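Local coordinates for protein ATP phosphoribosyltransferase (Thermotoga maritima, PDB 1O63) that probably catalyses the condensation of ATP with 5-phosphoribose 1-diphosphate to phosphoribosyl-ATP, the first step of histidine biosynthesis, at residues Pro83-Arg88 with Val169-Val174. Residues are numbered along the deposited sequence; the frame is centred on the assembly and turned at random.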
loop_
_atom_site.group_PDB
_atom_site.type_symbol
_atom_site.label_atom_id
_atom_site.label_comp_id
_atom_site.label_asym_id
_atom_site.label_seq_id
_atom_site.Cartn_x
_atom_site.Cartn_y
_atom_site.Cartn_z
ATOM N N PRO A 83 -23.968 2.352 10.020
ATOM C CA PRO A 83 -23.782 3.431 10.936
ATOM C C PRO A 83 -22.454 3.781 11.529
ATOM O O PRO A 83 -22.069 4.980 11.577
ATOM C CB PRO A 83 -24.782 3.095 12.082
ATOM C CG PRO A 83 -25.861 2.346 11.413
ATOM C CD PRO A 83 -25.229 1.581 10.299
ATOM N N THR A 84 -21.796 2.876 12.224
ATOM C CA THR A 84 -20.596 3.133 12.998
ATOM C C THR A 84 -19.562 4.043 12.385
ATOM O O THR A 84 -18.958 3.774 11.352
ATOM C CB THR A 84 -19.945 1.791 13.410
ATOM O OG1 THR A 84 -21.015 0.892 13.748
ATOM C CG2 THR A 84 -19.032 1.957 14.595
ATOM N N ASN A 85 -19.239 5.141 13.095
ATOM C CA ASN A 85 -18.127 5.992 12.664
ATOM C C ASN A 85 -16.830 5.301 13.079
ATOM O O ASN A 85 -16.631 5.048 14.281
ATOM C CB ASN A 85 -18.201 7.362 13.344
ATOM C CG ASN A 85 -19.390 8.185 12.925
ATOM O OD1 ASN A 85 -19.919 8.052 11.822
ATOM N ND2 ASN A 85 -19.835 9.073 13.816
ATOM N N ILE A 86 -15.965 4.957 12.129
ATOM C CA ILE A 86 -14.710 4.306 12.498
ATOM C C ILE A 86 -13.596 5.329 12.763
ATOM O O ILE A 86 -12.766 5.173 13.645
ATOM C CB ILE A 86 -14.181 3.436 11.324
ATOM C CG1 ILE A 86 -15.270 2.595 10.723
ATOM C CG2 ILE A 86 -12.969 2.631 11.777
ATOM C CD1 ILE A 86 -15.961 1.617 11.642
ATOM N N SER A 87 -13.452 6.232 11.783
ATOM C CA SER A 87 -12.364 7.226 11.859
ATOM C C SER A 87 -12.723 8.462 11.058
ATOM O O SER A 87 -13.879 8.625 10.651
ATOM C CB SER A 87 -11.093 6.567 11.309
ATOM O OG SER A 87 -11.359 5.964 10.056
ATOM N N ARG A 88 -11.765 9.370 10.899
ATOM C CA ARG A 88 -11.994 10.622 10.176
ATOM C C ARG A 88 -10.828 10.880 9.193
ATOM O O ARG A 88 -9.684 10.730 9.569
ATOM C CB ARG A 88 -12.044 11.815 11.122
ATOM C CG ARG A 88 -13.200 11.898 12.104
ATOM C CD ARG A 88 -12.904 12.972 13.166
ATOM N NE ARG A 88 -11.999 12.486 14.186
ATOM C CZ ARG A 88 -11.266 13.190 15.031
ATOM N NH1 ARG A 88 -11.267 14.513 15.015
ATOM N NH2 ARG A 88 -10.493 12.559 15.920
ATOM N N VAL A 169 -16.142 11.909 7.538
ATOM C CA VAL A 169 -16.150 10.840 8.539
ATOM C C VAL A 169 -16.082 9.512 7.782
ATOM O O VAL A 169 -16.617 9.451 6.683
ATOM C CB VAL A 169 -17.447 10.907 9.367
ATOM C CG1 VAL A 169 -17.667 9.610 10.129
ATOM C CG2 VAL A 169 -17.368 12.111 10.305
ATOM N N ILE A 170 -15.335 8.557 8.296
ATOM C CA ILE A 170 -15.130 7.283 7.621
ATOM C C ILE A 170 -15.916 6.171 8.313
ATOM O O ILE A 170 -15.817 5.963 9.523
ATOM C CB ILE A 170 -13.658 6.885 7.563
ATOM C CG1 ILE A 170 -12.886 7.843 6.610
ATOM C CG2 ILE A 170 -13.472 5.449 7.079
ATOM C CD1 ILE A 170 -11.403 7.840 6.972
ATOM N N ARG A 171 -16.673 5.446 7.500
ATOM C CA ARG A 171 -17.483 4.341 7.999
ATOM C C ARG A 171 -17.257 3.127 7.072
ATOM O O ARG A 171 -16.652 3.232 6.029
ATOM C CB ARG A 171 -18.981 4.704 7.825
ATOM C CG ARG A 171 -19.386 6.054 8.344
ATOM C CD ARG A 171 -20.897 6.247 8.338
ATOM N NE ARG A 171 -21.277 7.300 9.298
ATOM C CZ ARG A 171 -21.157 8.594 9.005
ATOM N NH1 ARG A 171 -20.665 8.964 7.833
ATOM N NH2 ARG A 171 -21.512 9.477 9.920
ATOM N N THR A 172 -17.913 2.033 7.425
ATOM C CA THR A 172 -17.930 0.839 6.578
ATOM C C THR A 172 -19.089 0.993 5.598
ATOM O O THR A 172 -20.111 1.566 5.970
ATOM C CB THR A 172 -18.169 -0.402 7.452
ATOM O OG1 THR A 172 -17.128 -0.396 8.452
ATOM C CG2 THR A 172 -18.128 -1.689 6.665
ATOM N N HIS A 173 -18.913 0.517 4.361
ATOM C CA HIS A 173 -20.014 0.598 3.390
ATOM C C HIS A 173 -20.195 -0.831 2.802
ATOM O O HIS A 173 -19.188 -1.527 2.766
ATOM C CB HIS A 173 -19.638 1.504 2.224
ATOM C CG HIS A 173 -19.399 2.940 2.579
ATOM N ND1 HIS A 173 -20.327 3.917 2.399
ATOM C CD2 HIS A 173 -18.311 3.536 3.139
ATOM C CE1 HIS A 173 -19.830 5.086 2.846
ATOM N NE2 HIS A 173 -18.606 4.865 3.294
ATOM N N VAL A 174 -21.394 -1.185 2.425
ATOM C CA VAL A 174 -21.621 -2.449 1.692
ATOM C C VAL A 174 -21.821 -2.095 0.216
ATOM O O VAL A 174 -22.518 -1.116 -0.109
ATOM C CB VAL A 174 -22.757 -3.273 2.242
ATOM C CG1 VAL A 174 -24.035 -2.449 2.373
ATOM C CG2 VAL A 174 -23.052 -4.500 1.345
HETATM O O HOH W 1 -19.910 2.090 9.589
#
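I86 and S87 both face I170 across two antiparallel strands, a classic beta bulge. I170 O accepts two backbone bonds, 2.8 Å from I86 N and 3.3 Å from S87 N. The return bond, from I170 N to S87 O, is 2.8 Å. Beyond the bulge the strands part, and a water gives to T84 O and accepts from T172 N.

The polar side-chain contacts centre on R171. Its chain is extended from CG to NE, which carries the guanidinium alongside N85 and toward P83. R171 NE makes a weak bond, 3.3 Å, to P83 O at the guanidinium edge. N85 OD1 sits 2.9 Å from R171 NH2, but over the guanidinium face, too poorly angled for a hydrogen bond. The amide and guanidinium planes are 65° apart. With alanine at R171, P83 O would probably lose this weak donor and V169 CG1 the flat group it packs on.

Van der Waals contacts lie on both faces. With chi1 at 164°, V169 swings CG1 away from its own N, against N85 CG and, offset toward the rim, the guanidinium face that N85 OD1 also overlies. On the other face, S87 OG rests 3.5 Å from I170 CB.

The segments lie on long strands, 81-94 and 161-176, that run between the two lobes of this PBP-clan fold. Backbone bonds fix the pairing at the bulge, while water and weak side-chain contacts join the splayed end.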